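Local structure of cpftsy (4AK9) at residues A[92-97]-A[313-317]; A[264-270]-A[290-296]. The protein is a chloroplast SRP-type GTPase of the FtsY family that probably acts as the receptor for the signal recognition particle in delivering proteins to the thylakoid membrane. All coordinates share one frame; numbering follows the deposited sequence.

Interaction 1: residues A[92-97]-A[313-317]; sequences LKKNIF and VDALF
Lys93 crosses Val313 and slides past Phe317 where the helical-bundle domain of an SRP-type GTPase meets the end of its GTPase domain. Residues 92-97 belong to helix 85-101. Residues 313-316 are the last turn of helix 309-316, and Phe317 is the first residue to leave it. The side chain of Lys93 can be followed outward. CB sits against Val313 CG1 at 3.8 Å. CG and CD pass beside Phe317 CB, with the lysine and phenylalanine chains running in opposite directions. The lysine chain then bends at CG-CD (chi3 55°), which turns CE and NZ back toward the helix end. CE nears Phe317 O and Val313 CG1. NZ donates a hydrogen bond to Phe317 O (3.1 Å), arriving almost straight along the C=O axis (171° at the oxygen). A long salt bridge of 3.7 Å also links Lys93 NZ to Asp314 OD1, an oxygen that also takes a hydrogen bond from Gln310 NE2. With an alanine here, Phe317 O would probably lose this donor and Asp314 this positive charge, and a gap would open beside Phe317 CB.

The apolar side is built round Phe317. Its ring reaches helix 85-101 because CG is anti to the carbonyl carbon (chi1 -63°). The side chains of Leu92 and Ile96 both cross that of Phe317 at about a right angle. Leu30 of helix 24-30 also touches Phe317, and Ile69 of helix 63-78 backs Leu92 and Ile96. Val313 divides its two methyls, CG1 to Lys93 and CG2 to Ile96 CG2 at 3.9 Å. Leu92 CD2 rests 3.9 Å from Phe317 CZ, and Ile96 CD1 comes to 3.7 Å from Phe317 CE2.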
ATOM      1  N   LEU A  92       9.108  11.209  16.743  1.00 25.66           N
ATOM      2  CA  LEU A  92       8.712  10.322  15.650  1.00 27.22           C
ATOM      3  C   LEU A  92       9.567   9.041  15.645  1.00 26.47           C
ATOM      4  O   LEU A  92       9.042   7.939  15.580  1.00 23.94           O
ATOM      5  CB  LEU A  92       8.826  11.052  14.316  1.00 23.96           C
ATOM      6  CG  LEU A  92       8.637  10.216  13.033  1.00 24.85           C
ATOM      7  CD1 LEU A  92       7.202   9.661  12.948  1.00 26.31           C
ATOM      8  CD2 LEU A  92       8.947  11.052  11.818  1.00 26.89           C
ATOM      9  N   LYS A  93      10.882   9.200  15.726  1.00 25.96           N
ATOM     10  CA  LYS A  93      11.783   8.050  15.750  1.00 27.56           C
ATOM     11  C   LYS A  93      11.538   7.178  16.963  1.00 24.79           C
ATOM     12  O   LYS A  93      11.505   5.953  16.838  1.00 22.49           O
ATOM     13  CB  LYS A  93      13.259   8.487  15.692  1.00 26.76           C
ATOM     14  CG  LYS A  93      13.619   9.225  14.412  1.00 28.89           C
ATOM     15  CD  LYS A  93      15.079   9.728  14.414  1.00 33.21           C
ATOM     16  CE  LYS A  93      16.049   8.579  14.668  1.00 39.55           C
ATOM     17  NZ  LYS A  93      17.476   8.993  14.512  1.00 47.97           N
ATOM     18  N   LYS A  94      11.389   7.787  18.142  1.00 22.31           N
ATOM     19  CA  LYS A  94      11.171   7.001  19.362  1.00 28.36           C
ATOM     20  C   LYS A  94       9.864   6.239  19.356  1.00 25.22           C
ATOM     21  O   LYS A  94       9.808   5.116  19.832  1.00 23.48           O
ATOM     22  CB  LYS A  94      11.254   7.871  20.622  1.00 31.83           C
ATOM     23  CG  LYS A  94      12.642   8.392  20.851  1.00 40.13           C
ATOM     24  CD  LYS A  94      12.719   9.393  22.001  1.00 51.99           C
ATOM     25  CE  LYS A  94      14.141   9.944  22.124  1.00 52.98           C
ATOM     26  NZ  LYS A  94      14.176  11.272  22.806  1.00 53.82           N
ATOM     27  N   ASN A  95       8.812   6.851  18.823  1.00 24.10           N
ATOM     28  CA  ASN A  95       7.516   6.210  18.765  1.00 23.04           C
ATOM     29  C   ASN A  95       7.563   5.010  17.829  1.00 22.58           C
ATOM     30  O   ASN A  95       6.942   3.986  18.108  1.00 20.34           O
ATOM     31  CB  ASN A  95       6.422   7.164  18.297  1.00 26.27           C
ATOM     32  CG  ASN A  95       6.125   8.252  19.312  1.00 38.56           C
ATOM     33  OD1 ASN A  95       6.511   8.151  20.481  1.00 40.39           O
ATOM     34  ND2 ASN A  95       5.432   9.303  18.869  1.00 34.98           N
ATOM     35  N   ILE A  96       8.331   5.124  16.749  1.00 20.67           N
ATOM     36  CA  ILE A  96       8.466   3.995  15.832  1.00 20.34           C
ATOM     37  C   ILE A  96       9.247   2.883  16.507  1.00 19.52           C
ATOM     38  O   ILE A  96       8.879   1.716  16.434  1.00 19.42           O
ATOM     39  CB  ILE A  96       9.103   4.403  14.479  1.00 19.51           C
ATOM     40  CG1 ILE A  96       8.140   5.329  13.748  1.00 17.25           C
ATOM     41  CG2 ILE A  96       9.395   3.152  13.630  1.00 20.63           C
ATOM     42  CD1 ILE A  96       8.755   6.086  12.575  1.00 23.37           C
ATOM     43  N   PHE A  97      10.323   3.239  17.206  1.00 20.39           N
ATOM     44  CA  PHE A  97      11.053   2.243  17.977  1.00 21.81           C
ATOM     45  C   PHE A  97      10.157   1.535  19.002  1.00 22.10           C
ATOM     46  O   PHE A  97      10.207   0.325  19.148  1.00 19.69           O
ATOM     47  CB  PHE A  97      12.259   2.876  18.676  1.00 18.46           C
ATOM     48  CG  PHE A  97      13.019   1.912  19.527  1.00 22.36           C
ATOM     49  CD1 PHE A  97      13.940   1.059  18.958  1.00 22.55           C
ATOM     50  CD2 PHE A  97      12.792   1.837  20.897  1.00 27.21           C
ATOM     51  CE1 PHE A  97      14.632   0.144  19.745  1.00 22.61           C
ATOM     52  CE2 PHE A  97      13.496   0.940  21.683  1.00 31.21           C
ATOM     53  CZ  PHE A  97      14.414   0.090  21.103  1.00 21.79           C
ATOM     54  N   VAL A 313      15.374   1.879  12.503  1.00 17.88           N
ATOM     55  CA  VAL A 313      14.912   3.251  12.615  1.00 22.06           C
ATOM     56  C   VAL A 313      16.028   4.195  12.143  1.00 25.95           C
ATOM     57  O   VAL A 313      15.781   5.165  11.400  1.00 25.80           O
ATOM     58  CB  VAL A 313      14.455   3.603  14.063  1.00 22.90           C
ATOM     59  CG1 VAL A 313      14.143   5.104  14.176  1.00 28.59           C
ATOM     60  CG2 VAL A 313      13.213   2.770  14.439  1.00 25.59           C
ATOM     61  N   ASP A 314      17.258   3.890  12.535  1.00 24.94           N
ATOM     62  CA  ASP A 314      18.409   4.679  12.062  1.00 25.62           C
ATOM     63  C   ASP A 314      18.645   4.619  10.538  1.00 30.69           C
ATOM     64  O   ASP A 314      19.172   5.559   9.942  1.00 32.59           O
ATOM     65  CB  ASP A 314      19.673   4.257  12.798  1.00 30.35           C
ATOM     66  CG  ASP A 314      19.637   4.627  14.280  1.00 29.19           C
ATOM     67  OD1 ASP A 314      18.898   5.565  14.660  1.00 36.51           O
ATOM     68  OD2 ASP A 314      20.362   3.966  15.055  1.00 43.64           O
ATOM     69  N   ALA A 315      18.252   3.515   9.912  1.00 27.27           N
ATOM     70  CA  ALA A 315      18.338   3.396   8.465  1.00 27.90           C
ATOM     71  C   ALA A 315      17.277   4.230   7.738  1.00 27.05           C
ATOM     72  O   ALA A 315      17.533   4.757   6.655  1.00 27.67           O
ATOM     73  CB  ALA A 315      18.265   1.930   8.042  1.00 21.54           C
ATOM     74  N   LEU A 316      16.094   4.348   8.320  1.00 21.42           N
ATOM     75  CA  LEU A 316      15.036   5.177   7.746  1.00 25.31           C
ATOM     76  C   LEU A 316      15.275   6.652   8.003  1.00 28.97           C
ATOM     77  O   LEU A 316      14.976   7.491   7.154  1.00 26.48           O
ATOM     78  CB  LEU A 316      13.704   4.830   8.381  1.00 23.16           C
ATOM     79  CG  LEU A 316      13.208   3.409   8.146  1.00 33.43           C
ATOM     80  CD1 LEU A 316      11.727   3.348   8.490  1.00 31.11           C
ATOM     81  CD2 LEU A 316      13.451   3.035   6.735  1.00 29.45           C
ATOM     82  N   PHE A 317      15.812   6.950   9.185  1.00 29.63           N
ATOM     83  CA  PHE A 317      15.961   8.334   9.642  1.00 34.18           C
ATOM     84  C   PHE A 317      17.357   8.560  10.207  1.00 35.10           C
ATOM     85  O   PHE A 317      17.521   8.699  11.414  1.00 40.55           O
ATOM     86  CB  PHE A 317      14.953   8.645  10.752  1.00 33.01           C
ATOM     87  CG  PHE A 317      13.523   8.559  10.330  1.00 31.51           C
ATOM     88  CD1 PHE A 317      12.959   9.542   9.528  1.00 35.15           C
ATOM     89  CD2 PHE A 317      12.720   7.503  10.771  1.00 31.68           C
ATOM     90  CE1 PHE A 317      11.612   9.463   9.152  1.00 34.55           C
ATOM     91  CE2 PHE A 317      11.372   7.419  10.400  1.00 33.95           C
ATOM     92  CZ  PHE A 317      10.821   8.399   9.604  1.00 33.31           C
TER

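Interaction 2: residues A[264-270]-A[290-296]; sequences VTGFILT and IPVKFVG
Phe267 and Ile290 cross at about a right angle in the apolar centre of this strand pair. Ile290 CG2 lies over one face of the Phe267 ring, a CH-pi contact with CG2 4.0 Å from the centroid and offset toward the rim. A chi1 of -70° puts it there, setting CG2 opposite the backbone N. Ile290 CB also presses on Phe267 CE2 at 3.5 Å. Val292 CG2 meets the same ring at its edge and touches Leu269 CD1. Val284 and Leu288 of helix 280-288 pack on Phe267 too. On the other face of the sheet, Ile268 and Phe294 lie side by side and point the same way. Ile268 CG1 is 4.0 Å from Phe294 CB.

The backbones run parallel. Phe267 N donates to Pro291 O (2.9 Å), and Lys293 N to Phe267 O (2.8 Å). Farther along, Leu269 N donates to Phe294 O, and Gly296 N to Leu269 O. The register slips by one residue between Phe267 and Ile268, a beta bulge with Lys293 as the extra residue. Ile290 O is buried with no polar partner.

At the polar edge Lys293 extends past Gly266, and its CE reaches Thr265 O at 3.5 Å. Its NZ forms a salt bridge with Glu238 OE2 and a hydrogen bond with Glu108 O, while Thr265 OG1 hydrogen-bonds to Glu238 OE1. Strand 266-270, helix 280-288 and strand 292-296 form a beta-alpha-beta crossover of the P-loop GTPase fold.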
ATOM      1  N   VAL A 264       2.660 -18.807  13.440  1.00 19.61           N
ATOM      2  CA  VAL A 264       3.861 -18.117  12.923  1.00 17.23           C
ATOM      3  C   VAL A 264       4.614 -17.493  14.088  1.00 23.20           C
ATOM      4  O   VAL A 264       4.015 -16.794  14.916  1.00 21.36           O
ATOM      5  CB  VAL A 264       3.446 -17.024  11.907  1.00 20.04           C
ATOM      6  CG1 VAL A 264       4.675 -16.203  11.439  1.00 19.21           C
ATOM      7  CG2 VAL A 264       2.739 -17.643  10.711  1.00 19.57           C
ATOM      8  N   THR A 265       5.915 -17.750  14.173  1.00 17.22           N
ATOM      9  CA  THR A 265       6.706 -17.228  15.282  1.00 19.93           C
ATOM     10  C   THR A 265       7.537 -16.015  14.864  1.00 17.12           C
ATOM     11  O   THR A 265       8.073 -15.294  15.723  1.00 19.73           O
ATOM     12  CB  THR A 265       7.638 -18.319  15.849  1.00 21.86           C
ATOM     13  OG1 THR A 265       8.552 -18.744  14.828  1.00 21.25           O
ATOM     14  CG2 THR A 265       6.794 -19.530  16.282  1.00 24.97           C
ATOM     15  N   GLY A 266       7.662 -15.782  13.569  1.00 19.61           N
ATOM     16  CA  GLY A 266       8.453 -14.640  13.097  1.00 16.32           C
ATOM     17  C   GLY A 266       8.270 -14.420  11.615  1.00 16.13           C
ATOM     18  O   GLY A 266       7.964 -15.350  10.880  1.00 17.06           O
ATOM     19  N   PHE A 267       8.444 -13.165  11.173  1.00 19.38           N
ATOM     20  CA  PHE A 267       8.403 -12.873   9.738  1.00 15.14           C
ATOM     21  C   PHE A 267       9.810 -12.669   9.168  1.00 14.03           C
ATOM     22  O   PHE A 267      10.719 -12.196   9.858  1.00 17.73           O
ATOM     23  CB  PHE A 267       7.622 -11.581   9.483  1.00 17.58           C
ATOM     24  CG  PHE A 267       6.250 -11.567  10.080  1.00 17.16           C
ATOM     25  CD1 PHE A 267       5.283 -12.450   9.660  1.00 19.21           C
ATOM     26  CD2 PHE A 267       5.920 -10.613  11.052  1.00 20.66           C
ATOM     27  CE1 PHE A 267       4.009 -12.429  10.210  1.00 20.57           C
ATOM     28  CE2 PHE A 267       4.626 -10.579  11.612  1.00 20.13           C
ATOM     29  CZ  PHE A 267       3.668 -11.476  11.174  1.00 19.68           C
ATOM     30  N   ILE A 268       9.941 -12.998   7.898  1.00 15.32           N
ATOM     31  CA  ILE A 268      11.072 -12.612   7.064  1.00 16.17           C
ATOM     32  C   ILE A 268      10.562 -11.817   5.881  1.00 14.77           C
ATOM     33  O   ILE A 268       9.774 -12.311   5.050  1.00 15.67           O
ATOM     34  CB  ILE A 268      11.855 -13.862   6.589  1.00 17.72           C
ATOM     35  CG1 ILE A 268      12.391 -14.594   7.823  1.00 18.12           C
ATOM     36  CG2 ILE A 268      13.027 -13.428   5.573  1.00 17.81           C
ATOM     37  CD1 ILE A 268      12.972 -15.988   7.475  1.00 20.67           C
ATOM     38  N   LEU A 269      10.975 -10.550   5.820  1.00 18.42           N
ATOM     39  CA  LEU A 269      10.498  -9.646   4.765  1.00 18.41           C
ATOM     40  C   LEU A 269      11.608  -9.470   3.745  1.00 16.77           C
ATOM     41  O   LEU A 269      12.669  -8.949   4.087  1.00 20.23           O
ATOM     42  CB  LEU A 269      10.111  -8.274   5.352  1.00 20.66           C
ATOM     43  CG  LEU A 269       8.625  -8.216   5.794  1.00 26.89           C
ATOM     44  CD1 LEU A 269       8.284  -9.240   6.894  1.00 21.01           C
ATOM     45  CD2 LEU A 269       8.248  -6.820   6.264  1.00 22.96           C
ATOM     46  N   THR A 270      11.374  -9.960   2.542  1.00 16.75           N
ATOM     47  CA  THR A 270      12.402  -9.969   1.496  1.00 20.82           C
ATOM     48  C   THR A 270      12.259  -8.787   0.522  1.00 21.33           C
ATOM     49  O   THR A 270      11.217  -8.103   0.499  1.00 18.44           O
ATOM     50  CB  THR A 270      12.304 -11.254   0.648  1.00 22.40           C
ATOM     51  OG1 THR A 270      11.018 -11.299   0.028  1.00 26.76           O
ATOM     52  CG2 THR A 270      12.497 -12.506   1.500  1.00 28.93           C
ATOM     53  N   ILE A 290       3.718  -9.965  16.061  1.00 18.40           N
ATOM     54  CA  ILE A 290       4.690 -11.045  15.842  1.00 19.83           C
ATOM     55  C   ILE A 290       5.930 -10.368  15.266  1.00 16.14           C
ATOM     56  O   ILE A 290       5.796  -9.461  14.411  1.00 17.53           O
ATOM     57  CB  ILE A 290       4.142 -12.038  14.803  1.00 21.65           C
ATOM     58  CG1 ILE A 290       2.968 -12.833  15.405  1.00 18.70           C
ATOM     59  CG2 ILE A 290       5.236 -13.012  14.305  1.00 19.73           C
ATOM     60  CD1 ILE A 290       2.159 -13.512  14.331  1.00 22.77           C
ATOM     61  N   PRO A 291       7.126 -10.700  15.806  1.00 18.23           N
ATOM     62  CA  PRO A 291       8.305  -9.935  15.380  1.00 23.03           C
ATOM     63  C   PRO A 291       8.742 -10.235  13.941  1.00 19.06           C
ATOM     64  O   PRO A 291       8.528 -11.327  13.385  1.00 18.31           O
ATOM     65  CB  PRO A 291       9.389 -10.390  16.381  1.00 18.32           C
ATOM     66  CG  PRO A 291       8.977 -11.810  16.746  1.00 19.81           C
ATOM     67  CD  PRO A 291       7.458 -11.703  16.840  1.00 21.47           C
ATOM     68  N   VAL A 292       9.315  -9.222  13.308  1.00 18.72           N
ATOM     69  CA  VAL A 292      10.097  -9.436  12.086  1.00 18.98           C
ATOM     70  C   VAL A 292      11.477  -9.908  12.572  1.00 21.66           C
ATOM     71  O   VAL A 292      12.090  -9.259  13.437  1.00 18.94           O
ATOM     72  CB  VAL A 292      10.225  -8.123  11.272  1.00 19.07           C
ATOM     73  CG1 VAL A 292      11.317  -8.283  10.189  1.00 20.15           C
ATOM     74  CG2 VAL A 292       8.875  -7.759  10.626  1.00 17.36           C
ATOM     75  N   LYS A 293      11.954 -11.048  12.059  1.00 16.99           N
ATOM     76  CA  LYS A 293      13.198 -11.627  12.544  1.00 18.51           C
ATOM     77  C   LYS A 293      14.382 -11.412  11.590  1.00 22.33           C
ATOM     78  O   LYS A 293      15.534 -11.299  12.048  1.00 19.56           O
ATOM     79  CB  LYS A 293      13.010 -13.130  12.852  1.00 17.23           C
ATOM     80  CG  LYS A 293      12.031 -13.373  14.029  1.00 18.70           C
ATOM     81  CD  LYS A 293      12.223 -14.735  14.734  1.00 19.54           C
ATOM     82  CE  LYS A 293      11.478 -14.656  16.098  1.00 19.05           C
ATOM     83  NZ  LYS A 293      11.714 -15.825  16.987  1.00 19.87           N
ATOM     84  N   PHE A 294      14.092 -11.359  10.291  1.00 19.21           N
ATOM     85  CA  PHE A 294      15.098 -11.035   9.253  1.00 20.92           C
ATOM     86  C   PHE A 294      14.513 -10.090   8.201  1.00 20.56           C
ATOM     87  O   PHE A 294      13.294 -10.138   7.907  1.00 20.12           O
ATOM     88  CB  PHE A 294      15.563 -12.314   8.548  1.00 22.82           C
ATOM     89  CG  PHE A 294      16.287 -13.265   9.463  1.00 20.58           C
ATOM     90  CD1 PHE A 294      15.578 -14.216  10.199  1.00 24.83           C
ATOM     91  CD2 PHE A 294      17.658 -13.197   9.599  1.00 23.80           C
ATOM     92  CE1 PHE A 294      16.252 -15.093  11.057  1.00 26.96           C
ATOM     93  CE2 PHE A 294      18.346 -14.075  10.475  1.00 25.66           C
ATOM     94  CZ  PHE A 294      17.623 -15.019  11.200  1.00 22.89           C
ATOM     95  N   VAL A 295      15.369  -9.249   7.616  1.00 17.83           N
ATOM     96  CA  VAL A 295      14.994  -8.501   6.414  1.00 18.92           C
ATOM     97  C   VAL A 295      15.977  -8.803   5.270  1.00 22.05           C
ATOM     98  O   VAL A 295      17.184  -8.866   5.496  1.00 22.23           O
ATOM     99  CB  VAL A 295      14.977  -6.994   6.678  1.00 20.80           C
ATOM    100  CG1 VAL A 295      13.795  -6.643   7.583  1.00 18.01           C
ATOM    101  CG2 VAL A 295      16.288  -6.554   7.351  1.00 23.33           C
ATOM    102  N   GLY A 296      15.441  -9.019   4.078  1.00 21.74           N
ATOM    103  CA  GLY A 296      16.246  -9.238   2.889  1.00 23.91           C
ATOM    104  C   GLY A 296      16.480  -7.900   2.243  1.00 25.88           C
ATOM    105  O   GLY A 296      15.520  -7.215   1.846  1.00 26.00           O
TER

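How the interactions relate
From the N terminus, the chain first builds the helical bundle and reaches residues 92-97 on helix 85-101. It then runs through most of the GTPase domain. Within that run, interaction 2 closes a short loop of 19 residues, which holds helix 280-288, and sets strand 266-270 beside strand 292-296. Only later does helix 309-316 bring residues 313-317 back to helix 85-101, where interaction 1 closes a loop of 215 residues. The shorter loop lies wholly within the longer one, so they nest and do not cross. Interaction 2 joins two neighbouring strands of the central sheet, and interaction 1 ties the chain's end to the helical bundle. Their centres are about 18 Å apart, and they do not touch.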